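Local atomic coordinates of N(2),N(2)-dimethylguanosine tRNA methyltransferase (Pyrococcus horikoshii, PDB entry 2DUL), a protein that probably methylates N2 of guanine 26 in tRNAs twice, taking both methyl groups from S-adenosyl-L-methionine. Residues 11-16 against 61-66; 39-44 against 291-296; 123-128 against 135-140; 145-150 against 201-206. One frame throughout, in Å; residues are numbered along the deposited sequence.

Interaction 1 of 4, residues 11-16 against 61-66; sequences AKILIP and RGIRFA
Ala11 and Ile13, two residues apart on strand 11-15, lie against Ile63 and Arg64 of helix 60-68. The strand is the second arm of the antiparallel hairpin 4-8/11-15. The helix follows strand 50-53 in the Rossmann-like methyltransferase fold. Over residues 11-15 and 61-66 the two run almost antiparallel, at 157°, with their axes 8.9 Å apart.

The contact across the two segments is apolar. Ile63 serves both strand residues because its branches part at CB: with chi1 near -71°, CG1 lies beside the backbone N while CG2 stands opposite it. The CG1 branch ends in CD1, which meets Ile13 CG2 at 4.0 Å, while CG2 turns to Ala11. A beta-branched chain suits this place, since one residue fills two directions. Asn90 of helix 81-94 touches both Ile13 and Ile63 and helps close this buried patch.

The charged part belongs to Arg64. Its aliphatic stem lines the apolar contact, whereas its guanidinium bonds to three acids: Asp37 through NH2, Glu68 through NE and Glu8 through NH1. Glu8 ends the first hairpin arm, so this salt bridge ties the hairpin to the helix a second time. Arg61, one turn earlier, is a predicted S-adenosyl-L-methionine ligand.

Ala11 is small enough for the helix to come close: its CB touches Ile63 CG2 at 3.6 Å and Arg64 CG at 3.9 Å.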
loop_
_atom_site.group_PDB
_atom_site.type_symbol
_atom_site.label_atom_id
_atom_site.label_comp_id
_atom_site.label_asym_id
_atom_site.label_seq_id
_atom_site.Cartn_x
_atom_site.Cartn_y
_atom_site.Cartn_z
ATOM N N ALA A 11 18.512 7.415 -10.221
ATOM C CA ALA A 11 19.421 7.585 -9.093
ATOM C C ALA A 11 20.616 6.637 -9.068
ATOM O O ALA A 11 20.509 5.466 -9.424
ATOM C CB ALA A 11 18.646 7.455 -7.784
ATOM N N LYS A 12 21.755 7.169 -8.637
ATOM C CA LYS A 12 22.988 6.400 -8.507
ATOM C C LYS A 12 23.344 6.487 -7.030
ATOM O O LYS A 12 23.496 7.583 -6.487
ATOM C CB LYS A 12 24.104 7.016 -9.353
ATOM C CG LYS A 12 23.798 7.050 -10.840
ATOM C CD LYS A 12 24.981 7.573 -11.644
ATOM C CE LYS A 12 24.614 7.733 -13.109
ATOM N NZ LYS A 12 23.495 8.707 -13.277
ATOM N N ILE A 13 23.458 5.340 -6.372
ATOM C CA ILE A 13 23.769 5.332 -4.948
ATOM C C ILE A 13 24.825 4.315 -4.552
ATOM O O ILE A 13 25.138 3.390 -5.299
ATOM C CB ILE A 13 22.513 5.033 -4.104
ATOM C CG1 ILE A 13 21.963 3.654 -4.478
ATOM C CG2 ILE A 13 21.464 6.121 -4.316
ATOM C CD1 ILE A 13 20.905 3.131 -3.532
ATOM N N LEU A 14 25.362 4.500 -3.353
ATOM C CA LEU A 14 26.367 3.605 -2.815
ATOM C C LEU A 14 25.710 2.783 -1.720
ATOM O O LEU A 14 24.959 3.315 -0.900
ATOM C CB LEU A 14 27.533 4.407 -2.236
ATOM C CG LEU A 14 28.292 5.287 -3.231
ATOM C CD1 LEU A 14 29.352 6.092 -2.498
ATOM C CD2 LEU A 14 28.921 4.414 -4.309
ATOM N N ILE A 15 25.976 1.482 -1.722
ATOM C CA ILE A 15 25.425 0.592 -0.708
ATOM C C ILE A 15 26.573 -0.215 -0.115
ATOM O O ILE A 15 27.595 -0.429 -0.771
ATOM C CB ILE A 15 24.376 -0.377 -1.303
ATOM C CG1 ILE A 15 25.039 -1.315 -2.313
ATOM C CG2 ILE A 15 23.254 0.413 -1.967
ATOM C CD1 ILE A 15 24.106 -2.378 -2.861
ATOM N N PRO A 16 26.427 -0.668 1.139
ATOM C CA PRO A 16 27.496 -1.449 1.768
ATOM C C PRO A 16 27.694 -2.813 1.110
ATOM O O PRO A 16 26.827 -3.215 0.304
ATOM C CB PRO A 16 27.028 -1.556 3.219
ATOM C CG PRO A 16 25.537 -1.581 3.083
ATOM C CD PRO A 16 25.285 -0.500 2.054
ATOM N N ARG A 61 14.734 6.047 -1.745
ATOM C CA ARG A 61 13.362 6.488 -1.993
ATOM C C ARG A 61 13.275 8.002 -2.160
ATOM O O ARG A 61 12.763 8.485 -3.168
ATOM C CB ARG A 61 12.435 6.028 -0.860
ATOM C CG ARG A 61 10.950 6.195 -1.150
ATOM C CD ARG A 61 10.101 5.642 -0.008
ATOM N NE ARG A 61 10.326 4.214 0.202
ATOM C CZ ARG A 61 9.623 3.243 -0.376
ATOM N NH1 ARG A 61 9.921 1.979 -0.118
ATOM N NH2 ARG A 61 8.611 3.528 -1.190
ATOM N N GLY A 62 13.778 8.741 -1.175
ATOM C CA GLY A 62 13.747 10.193 -1.242
ATOM C C GLY A 62 14.534 10.748 -2.422
ATOM O O GLY A 62 14.123 11.725 -3.049
ATOM N N ILE A 63 15.673 10.137 -2.728
ATOM C CA ILE A 63 16.482 10.595 -3.852
ATOM C C ILE A 63 15.697 10.433 -5.153
ATOM O O ILE A 63 15.708 11.323 -6.006
ATOM C CB ILE A 63 17.817 9.819 -3.930
ATOM C CG1 ILE A 63 18.725 10.260 -2.777
ATOM C CG2 ILE A 63 18.504 10.076 -5.271
ATOM C CD1 ILE A 63 19.909 9.347 -2.536
ATOM N N ARG A 64 15.000 9.311 -5.309
ATOM C CA ARG A 64 14.214 9.112 -6.523
ATOM C C ARG A 64 13.030 10.081 -6.554
ATOM O O ARG A 64 12.639 10.557 -7.619
ATOM C CB ARG A 64 13.740 7.662 -6.632
ATOM C CG ARG A 64 14.887 6.687 -6.877
ATOM C CD ARG A 64 14.369 5.342 -7.340
ATOM N NE ARG A 64 13.618 5.455 -8.587
ATOM C CZ ARG A 64 12.835 4.498 -9.074
ATOM N NH1 ARG A 64 12.701 3.349 -8.420
ATOM N NH2 ARG A 64 12.172 4.693 -10.206
ATOM N N PHE A 65 12.457 10.381 -5.392
ATOM C CA PHE A 65 11.347 11.337 -5.338
ATOM C C PHE A 65 11.847 12.668 -5.903
ATOM O O PHE A 65 11.191 13.294 -6.735
ATOM C CB PHE A 65 10.895 11.568 -3.893
ATOM C CG PHE A 65 10.090 10.439 -3.306
ATOM C CD1 PHE A 65 9.769 10.444 -1.948
ATOM C CD2 PHE A 65 9.643 9.382 -4.095
ATOM C CE1 PHE A 65 9.016 9.414 -1.386
ATOM C CE2 PHE A 65 8.890 8.349 -3.542
ATOM C CZ PHE A 65 8.576 8.365 -2.185
ATOM N N ALA A 66 13.019 13.087 -5.438
ATOM C CA ALA A 66 13.618 14.344 -5.871
ATOM C C ALA A 66 14.001 14.346 -7.353
ATOM O O ALA A 66 13.768 15.331 -8.060
ATOM C CB ALA A 66 14.846 14.657 -5.011
#

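Interaction 2 of 4, residues 39-44 against 291-296; sequences VVVLLN and VKEAES
Val41 straddles the backbone joining Glu293 to Ala294, one methyl on each residue. Its CG1, anti to the backbone N, reaches Glu293 CB at 4.0 Å. Its CG2, beside that N, meets Ala294 CB, also at 4.0 Å. Beta branching supplies both methyls without a long stem, and the small Ala294 lets the helices approach until the CA atoms of Val41 and Ala294 are 5.9 Å apart.

Glu293 is extended at its first torsion but bends at the second (chi2 70°), which swings the carboxylate toward Asn44, one turn after Val41. The two side chains cross at about a right angle. This is a van der Waals meeting and not a hydrogen bond: Glu293 OE1 lies 3.2 Å from Asn44 CB. The Asn44 amide is turned to its own helix, where ND2 donates to Val40 O at 2.9 Å. The bond is bent (N-H...O 141°), with ND2 above the carbonyl plane. Val40 O also accepts from Asn44 N, which arrives from the opposite face. ND2 bonds to Glu68 O as well, which should fix the amide's rotation.

Over residues 39-44 and 291-295 the helix axes stand 109° apart. Helix 33-46, which precedes the first strand, 50-53, of the Rossmann-like sheet, also packs on helix 60-68 and strand 132-137. Helix 284-295, from much later in the chain, lies across it, backed by Leu306 and Leu309 of helix 302-314.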
loop_
_atom_site.group_PDB
_atom_site.type_symbol
_atom_site.label_atom_id
_atom_site.label_comp_id
_atom_site.label_asym_id
_atom_site.label_seq_id
_atom_site.Cartn_x
_atom_site.Cartn_y
_atom_site.Cartn_z
ATOM N N VAL A 39 5.330 4.238 -6.477
ATOM C CA VAL A 39 5.126 5.514 -5.806
ATOM C C VAL A 39 5.588 6.673 -6.698
ATOM O O VAL A 39 4.946 7.729 -6.736
ATOM C CB VAL A 39 5.832 5.549 -4.408
ATOM C CG1 VAL A 39 7.316 5.290 -4.543
ATOM C CG2 VAL A 39 5.570 6.886 -3.732
ATOM N N VAL A 40 6.681 6.475 -7.430
ATOM C CA VAL A 40 7.179 7.511 -8.337
ATOM C C VAL A 40 6.103 7.823 -9.375
ATOM O O VAL A 40 5.841 8.988 -9.690
ATOM C CB VAL A 40 8.478 7.054 -9.058
ATOM C CG1 VAL A 40 8.738 7.911 -10.299
ATOM C CG2 VAL A 40 9.657 7.170 -8.105
ATOM N N VAL A 41 5.470 6.775 -9.897
ATOM C CA VAL A 41 4.416 6.954 -10.888
ATOM C C VAL A 41 3.259 7.741 -10.287
ATOM O O VAL A 41 2.777 8.711 -10.876
ATOM C CB VAL A 41 3.889 5.595 -11.395
ATOM C CG1 VAL A 41 2.648 5.805 -12.266
ATOM C CG2 VAL A 41 4.975 4.887 -12.195
ATOM N N LEU A 42 2.831 7.324 -9.101
ATOM C CA LEU A 42 1.730 7.979 -8.412
ATOM C C LEU A 42 2.002 9.455 -8.155
ATOM O O LEU A 42 1.143 10.303 -8.402
ATOM C CB LEU A 42 1.440 7.268 -7.083
ATOM C CG LEU A 42 0.271 7.837 -6.269
ATOM C CD1 LEU A 42 -0.999 7.807 -7.112
ATOM C CD2 LEU A 42 0.085 7.035 -4.986
ATOM N N LEU A 43 3.197 9.765 -7.663
ATOM C CA LEU A 43 3.544 11.147 -7.366
ATOM C C LEU A 43 3.533 12.029 -8.609
ATOM O O LEU A 43 3.298 13.233 -8.515
ATOM C CB LEU A 43 4.905 11.224 -6.664
ATOM C CG LEU A 43 4.861 11.220 -5.126
ATOM C CD1 LEU A 43 3.928 10.140 -4.613
ATOM C CD2 LEU A 43 6.267 11.028 -4.582
ATOM N N ASN A 44 3.776 11.430 -9.771
ATOM C CA ASN A 44 3.770 12.181 -11.020
ATOM C C ASN A 44 2.348 12.505 -11.457
ATOM O O ASN A 44 2.136 13.261 -12.405
ATOM C CB ASN A 44 4.505 11.400 -12.108
ATOM C CG ASN A 44 5.985 11.721 -12.144
ATOM O OD1 ASN A 44 6.376 12.814 -12.549
ATOM N ND2 ASN A 44 6.816 10.780 -11.705
ATOM N N VAL A 291 -1.227 3.811 -15.283
ATOM C CA VAL A 291 -0.778 2.895 -16.327
ATOM C C VAL A 291 -0.145 3.701 -17.458
ATOM O O VAL A 291 0.919 3.348 -17.968
ATOM C CB VAL A 291 -1.953 2.067 -16.900
ATOM C CG1 VAL A 291 -1.491 1.273 -18.122
ATOM C CG2 VAL A 291 -2.481 1.117 -15.838
ATOM N N LYS A 292 -0.805 4.795 -17.825
ATOM C CA LYS A 292 -0.344 5.666 -18.898
ATOM C C LYS A 292 0.942 6.393 -18.514
ATOM O O LYS A 292 1.884 6.469 -19.308
ATOM C CB LYS A 292 -1.450 6.673 -19.241
ATOM C CG LYS A 292 -1.208 7.512 -20.488
ATOM C CD LYS A 292 -0.316 8.708 -20.206
ATOM C CE LYS A 292 -0.276 9.647 -21.398
ATOM N NZ LYS A 292 0.529 10.865 -21.099
ATOM N N GLU A 293 0.979 6.925 -17.296
ATOM C CA GLU A 293 2.157 7.638 -16.818
ATOM C C GLU A 293 3.353 6.692 -16.764
ATOM O O GLU A 293 4.469 7.066 -17.127
ATOM C CB GLU A 293 1.903 8.217 -15.423
ATOM C CG GLU A 293 3.095 8.974 -14.837
ATOM C CD GLU A 293 3.371 10.289 -15.550
ATOM O OE1 GLU A 293 4.400 10.933 -15.245
ATOM O OE2 GLU A 293 2.556 10.685 -16.409
ATOM N N ALA A 294 3.111 5.466 -16.311
ATOM C CA ALA A 294 4.172 4.474 -16.206
ATOM C C ALA A 294 4.766 4.162 -17.576
ATOM O O ALA A 294 5.977 3.976 -17.710
ATOM C CB ALA A 294 3.635 3.201 -15.570
ATOM N N GLU A 295 3.907 4.102 -18.588
ATOM C CA GLU A 295 4.351 3.813 -19.946
ATOM C C GLU A 295 5.245 4.914 -20.515
ATOM O O GLU A 295 6.185 4.632 -21.258
ATOM C CB GLU A 295 3.143 3.608 -20.865
ATOM C CG GLU A 295 2.340 2.362 -20.554
ATOM C CD GLU A 295 1.130 2.207 -21.448
ATOM O OE1 GLU A 295 0.234 3.075 -21.394
ATOM O OE2 GLU A 295 1.078 1.221 -22.210
ATOM N N SER A 296 4.954 6.164 -20.161
ATOM C CA SER A 296 5.726 7.301 -20.654
ATOM C C SER A 296 6.894 7.688 -19.748
ATOM O O SER A 296 7.514 8.735 -19.938
ATOM C CB SER A 296 4.814 8.514 -20.840
ATOM O OG SER A 296 4.339 8.983 -19.589
#

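Interaction 3 of 4, residues 123-128 against 135-140; sequences RLMAER and IDLDPF
Met125 reaches Ile135 and Leu137 through an extended stem and a bent tip. Its middle torsion is nearly straight (chi2 -171°), carrying SD well clear of helix 121-127, and the last one folds back (chi3 -70°), turning CE along the strand. The long reach is needed because the nearest CA atoms, those of Met125 and Ile135, are 9.5 Å apart.

SD and CE each have their own partner. SD lies 4.2 Å from Ile135 CD1, and CE lies 4.3 Å from Leu137 CD2. The strand residues stand two apart and therefore present their side chains to the same helical layer, while Asp136 between them faces the other way and bonds to Arg61 and Arg228. The unbranched, pliable methionine suits a place where it must fit two differently shaped aliphatic neighbours. Leu52 of strand 50-53 and Thr149 and Ala150 of helix 144-153 also touch it.

On another side of the helix, Arg123 and Glu127 form a salt bridge one turn apart. Glu127 OE2 sits 3.3 Å above one face of the guanidinium of Arg123, so the attraction is one of charge, with no N-H directed at the oxygen; Arg123 NH1 also pairs with Asp119.

Helix 121-127 links strand 113-118 to the parallel strand 132-137, a beta-alpha-beta crossover of the Rossmann-like methyltransferase fold. It begins at Ala121, just after Asp120; both are predicted to bind S-adenosyl-L-methionine.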
loop_
_atom_site.group_PDB
_atom_site.type_symbol
_atom_site.label_atom_id
_atom_site.label_comp_id
_atom_site.label_asym_id
_atom_site.label_seq_id
_atom_site.Cartn_x
_atom_site.Cartn_y
_atom_site.Cartn_z
ATOM N N ARG A 123 9.845 11.244 16.184
ATOM C CA ARG A 123 10.267 12.544 16.692
ATOM C C ARG A 123 10.235 13.572 15.566
ATOM O O ARG A 123 9.745 14.689 15.750
ATOM C CB ARG A 123 11.669 12.457 17.301
ATOM C CG ARG A 123 12.127 13.742 17.983
ATOM C CD ARG A 123 13.348 13.479 18.855
ATOM N NE ARG A 123 13.880 14.693 19.473
ATOM C CZ ARG A 123 14.596 15.614 18.833
ATOM N NH1 ARG A 123 14.872 15.464 17.545
ATOM N NH2 ARG A 123 15.038 16.684 19.480
ATOM N N LEU A 124 10.743 13.195 14.395
ATOM C CA LEU A 124 10.730 14.114 13.260
ATOM C C LEU A 124 9.297 14.497 12.866
ATOM O O LEU A 124 8.991 15.677 12.685
ATOM C CB LEU A 124 11.448 13.501 12.050
ATOM C CG LEU A 124 11.420 14.347 10.769
ATOM C CD1 LEU A 124 11.999 15.735 11.031
ATOM C CD2 LEU A 124 12.206 13.639 9.688
ATOM N N MET A 125 8.417 13.507 12.739
ATOM C CA MET A 125 7.034 13.790 12.356
ATOM C C MET A 125 6.283 14.608 13.407
ATOM O O MET A 125 5.402 15.407 13.067
ATOM C CB MET A 125 6.292 12.483 12.042
ATOM C CG MET A 125 6.831 11.784 10.790
ATOM S SD MET A 125 5.819 10.398 10.246
ATOM C CE MET A 125 6.136 9.186 11.575
ATOM N N ALA A 126 6.633 14.422 14.679
ATOM C CA ALA A 126 5.997 15.184 15.755
ATOM C C ALA A 126 6.424 16.648 15.655
ATOM O O ALA A 126 5.666 17.558 16.011
ATOM C CB ALA A 126 6.395 14.615 17.113
ATOM N N GLU A 127 7.644 16.871 15.177
ATOM C CA GLU A 127 8.169 18.223 15.015
ATOM C C GLU A 127 7.529 18.921 13.808
ATOM O O GLU A 127 7.372 20.143 13.800
ATOM C CB GLU A 127 9.694 18.183 14.840
ATOM C CG GLU A 127 10.429 17.535 16.011
ATOM C CD GLU A 127 11.944 17.577 15.869
ATOM O OE1 GLU A 127 12.469 17.148 14.818
ATOM O OE2 GLU A 127 12.614 18.035 16.821
ATOM N N ARG A 128 7.156 18.143 12.795
ATOM C CA ARG A 128 6.543 18.683 11.579
ATOM C C ARG A 128 5.042 18.371 11.541
ATOM O O ARG A 128 4.581 17.537 10.756
ATOM C CB ARG A 128 7.223 18.079 10.345
ATOM C CG ARG A 128 8.719 18.362 10.209
ATOM C CD ARG A 128 9.004 19.787 9.743
ATOM N NE ARG A 128 9.035 20.742 10.845
ATOM C CZ ARG A 128 8.237 21.799 10.943
ATOM N NH1 ARG A 128 7.333 22.043 10.006
ATOM N NH2 ARG A 128 8.345 22.616 11.978
ATOM N N ILE A 135 3.576 11.452 2.847
ATOM C CA ILE A 135 4.504 10.769 3.738
ATOM C C ILE A 135 4.506 9.310 3.311
ATOM O O ILE A 135 3.446 8.716 3.121
ATOM C CB ILE A 135 4.064 10.850 5.228
ATOM C CG1 ILE A 135 4.179 12.288 5.741
ATOM C CG2 ILE A 135 4.937 9.921 6.080
ATOM C CD1 ILE A 135 3.753 12.459 7.203
ATOM N N ASP A 136 5.692 8.741 3.138
ATOM C CA ASP A 136 5.807 7.339 2.759
ATOM C C ASP A 136 6.441 6.587 3.931
ATOM O O ASP A 136 7.587 6.835 4.295
ATOM C CB ASP A 136 6.660 7.188 1.494
ATOM C CG ASP A 136 6.479 5.829 0.824
ATOM O OD1 ASP A 136 6.877 5.685 -0.353
ATOM O OD2 ASP A 136 5.934 4.908 1.471
ATOM N N LEU A 137 5.662 5.697 4.533
ATOM C CA LEU A 137 6.103 4.891 5.665
ATOM C C LEU A 137 6.454 3.503 5.168
ATOM O O LEU A 137 5.561 2.721 4.828
ATOM C CB LEU A 137 4.987 4.763 6.705
ATOM C CG LEU A 137 4.546 5.990 7.493
ATOM C CD1 LEU A 137 3.504 5.561 8.534
ATOM C CD2 LEU A 137 5.761 6.620 8.179
ATOM N N ASP A 138 7.745 3.197 5.141
ATOM C CA ASP A 138 8.222 1.899 4.671
ATOM C C ASP A 138 9.239 1.340 5.660
ATOM O O ASP A 138 10.441 1.377 5.408
ATOM C CB ASP A 138 8.875 2.067 3.297
ATOM C CG ASP A 138 9.185 0.741 2.632
ATOM O OD1 ASP A 138 8.231 -0.009 2.337
ATOM O OD2 ASP A 138 10.381 0.451 2.404
ATOM N N PRO A 139 8.767 0.811 6.800
ATOM C CA PRO A 139 9.633 0.245 7.838
ATOM C C PRO A 139 9.948 -1.238 7.663
ATOM O O PRO A 139 9.460 -1.885 6.737
ATOM C CB PRO A 139 8.830 0.492 9.101
ATOM C CG PRO A 139 7.444 0.174 8.630
ATOM C CD PRO A 139 7.374 0.891 7.281
ATOM N N PHE A 140 10.777 -1.759 8.563
ATOM C CA PHE A 140 11.132 -3.173 8.558
ATOM C C PHE A 140 9.998 -3.881 9.292
ATOM O O PHE A 140 10.016 -3.973 10.518
ATOM C CB PHE A 140 12.436 -3.429 9.327
ATOM C CG PHE A 140 13.648 -2.783 8.721
ATOM C CD1 PHE A 140 14.010 -3.046 7.405
ATOM C CD2 PHE A 140 14.447 -1.930 9.479
ATOM C CE1 PHE A 140 15.153 -2.470 6.852
ATOM C CE2 PHE A 140 15.592 -1.350 8.936
ATOM C CZ PHE A 140 15.946 -1.620 7.619
#

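Interaction 4 of 4, residues 145-150 against 201-206; sequences EFLDTA and VGVIAR
Leu147 on helix 144-153, packed against Val203 and Ile204 on helix 192-209, belongs to the helical layer along one face of the central sheet. No hydrogen bond crosses between these segments. Leu147 does the reaching: its CG stands anti to the backbone N (chi1 179°), which carries the forked end straight out from its helix, and the two methyls then divide the work.

CD1 meets Ile204 CG1 at 4.2 Å, the two side chains crossing at about a right angle. CD2 goes deeper, down to the backbone of the other helix, where it lies 4.1 Å from Ile204 CA and also 4.1 Å from Val203 O. It brushes Val203 CG1 at 4.3 Å. Leucine, branched one carbon farther out than valine or isoleucine, suits this place: its fork opens near the partner helix, while the beta-branched Val203 and Ile204 keep their bulk close to their own backbone.

In the class I methyltransferase fold the helices after the fourth and fifth strands pack on the same side of the sheet, and these two occupy such places. Strand 158-164 lies between them in the chain and beneath them in space: Leu160 touches Leu147, and Val162 touches Ile204.

A polar tie runs nearby. Asp148, next to Leu147, bonds through OD1 to Lys210 and Tyr211, just beyond helix 192-209, and through OD2 to Arg152. Within helix 192-209, Arg206 NE makes a weak hydrogen bond, 3.4 Å long, to Gly202 O.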
loop_
_atom_site.group_PDB
_atom_site.type_symbol
_atom_site.label_atom_id
_atom_site.label_comp_id
_atom_site.label_asym_id
_atom_site.label_seq_id
_atom_site.Cartn_x
_atom_site.Cartn_y
_atom_site.Cartn_z
ATOM N N GLU A 145 3.871 1.402 14.757
ATOM C CA GLU A 145 4.462 2.263 15.781
ATOM C C GLU A 145 4.640 3.701 15.262
ATOM O O GLU A 145 4.935 4.611 16.037
ATOM C CB GLU A 145 5.811 1.703 16.241
ATOM C CG GLU A 145 6.903 1.763 15.193
ATOM C CD GLU A 145 8.167 1.026 15.612
ATOM O OE1 GLU A 145 8.699 1.338 16.698
ATOM O OE2 GLU A 145 8.623 0.140 14.853
ATOM N N PHE A 146 4.434 3.904 13.959
ATOM C CA PHE A 146 4.601 5.226 13.346
ATOM C C PHE A 146 3.321 5.828 12.751
ATOM O O PHE A 146 3.295 7.009 12.393
ATOM C CB PHE A 146 5.642 5.158 12.214
ATOM C CG PHE A 146 6.977 4.602 12.636
ATOM C CD1 PHE A 146 7.831 5.342 13.453
ATOM C CD2 PHE A 146 7.378 3.338 12.215
ATOM C CE1 PHE A 146 9.066 4.829 13.847
ATOM C CE2 PHE A 146 8.615 2.811 12.604
ATOM C CZ PHE A 146 9.459 3.556 13.421
ATOM N N LEU A 147 2.274 5.017 12.636
ATOM C CA LEU A 147 1.029 5.462 12.020
ATOM C C LEU A 147 0.317 6.657 12.641
ATOM O O LEU A 147 -0.093 7.577 11.923
ATOM C CB LEU A 147 0.038 4.299 11.936
ATOM C CG LEU A 147 -1.320 4.668 11.323
ATOM C CD1 LEU A 147 -1.136 5.071 9.863
ATOM C CD2 LEU A 147 -2.281 3.480 11.427
ATOM N N ASP A 148 0.153 6.652 13.962
ATOM C CA ASP A 148 -0.561 7.754 14.598
ATOM C C ASP A 148 0.133 9.094 14.394
ATOM O O ASP A 148 -0.520 10.106 14.117
ATOM C CB ASP A 148 -0.759 7.491 16.091
ATOM C CG ASP A 148 -1.744 8.467 16.716
ATOM O OD1 ASP A 148 -2.914 8.481 16.279
ATOM O OD2 ASP A 148 -1.354 9.217 17.631
ATOM N N THR A 149 1.454 9.111 14.516
ATOM C CA THR A 149 2.192 10.353 14.334
ATOM C C THR A 149 2.160 10.797 12.871
ATOM O O THR A 149 2.067 11.991 12.582
ATOM C CB THR A 149 3.652 10.213 14.816
ATOM O OG1 THR A 149 3.658 9.750 16.173
ATOM C CG2 THR A 149 4.371 11.569 14.765
ATOM N N ALA A 150 2.224 9.846 11.942
ATOM C CA ALA A 150 2.176 10.212 10.532
ATOM C C ALA A 150 0.835 10.883 10.231
ATOM O O ALA A 150 0.760 11.806 9.419
ATOM C CB ALA A 150 2.354 8.978 9.652
ATOM N N VAL A 201 -5.889 -1.056 5.398
ATOM C CA VAL A 201 -6.630 0.160 5.072
ATOM C C VAL A 201 -7.551 0.509 6.233
ATOM O O VAL A 201 -7.658 1.671 6.630
ATOM C CB VAL A 201 -7.478 -0.020 3.794
ATOM C CG1 VAL A 201 -8.319 1.234 3.543
ATOM C CG2 VAL A 201 -6.557 -0.299 2.597
ATOM N N GLY A 202 -8.201 -0.515 6.777
ATOM C CA GLY A 202 -9.114 -0.320 7.886
ATOM C C GLY A 202 -8.494 0.272 9.142
ATOM O O GLY A 202 -9.131 1.077 9.822
ATOM N N VAL A 203 -7.261 -0.108 9.461
ATOM C CA VAL A 203 -6.621 0.425 10.661
ATOM C C VAL A 203 -6.222 1.891 10.461
ATOM O O VAL A 203 -6.276 2.694 11.396
ATOM C CB VAL A 203 -5.380 -0.421 11.075
ATOM C CG1 VAL A 203 -4.204 -0.134 10.157
ATOM C CG2 VAL A 203 -5.028 -0.137 12.545
ATOM N N ILE A 204 -5.839 2.240 9.237
ATOM C CA ILE A 204 -5.478 3.618 8.927
ATOM C C ILE A 204 -6.737 4.474 9.096
ATOM O O ILE A 204 -6.694 5.549 9.699
ATOM C CB ILE A 204 -4.972 3.766 7.471
ATOM C CG1 ILE A 204 -3.665 2.991 7.288
ATOM C CG2 ILE A 204 -4.742 5.245 7.144
ATOM C CD1 ILE A 204 -3.190 2.932 5.848
ATOM N N ALA A 205 -7.855 3.976 8.575
ATOM C CA ALA A 205 -9.129 4.685 8.674
ATOM C C ALA A 205 -9.544 4.877 10.131
ATOM O O ALA A 205 -10.004 5.949 10.520
ATOM C CB ALA A 205 -10.217 3.917 7.917
ATOM N N ARG A 206 -9.391 3.832 10.936
ATOM C CA ARG A 206 -9.770 3.907 12.343
ATOM C C ARG A 206 -8.895 4.873 13.133
ATOM O O ARG A 206 -9.419 5.661 13.913
ATOM C CB ARG A 206 -9.758 2.512 12.984
ATOM C CG ARG A 206 -10.966 1.655 12.576
ATOM C CD ARG A 206 -10.954 0.288 13.244
ATOM N NE ARG A 206 -9.898 -0.552 12.691
ATOM C CZ ARG A 206 -9.335 -1.571 13.333
ATOM N NH1 ARG A 206 -9.725 -1.880 14.561
ATOM N NH2 ARG A 206 -8.378 -2.274 12.743
#

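The four contacts are grouped about the central sheet of the Rossmann-like methyltransferase fold: helices 33-46 and 60-68 pack on one face, helices 121-127, 144-153 and 192-209 on the other. Interactions 1 and 2 adjoin, centres about 18 Å apart, where Phe65 packs on Val39 and Leu43; along the chain their segments alternate. Interactions 3 and 4, centres about 12 Å apart, touch through helices 121-127 and 144-153. They follow interaction 1 and are nested inside the loop that interaction 2 closes. Strand 132-137 and the loop after it bridge the pairs through Arg61. Interactions 1 and 3 thus meet next to predicted cofactor-binding residues, consistent with both framing that site.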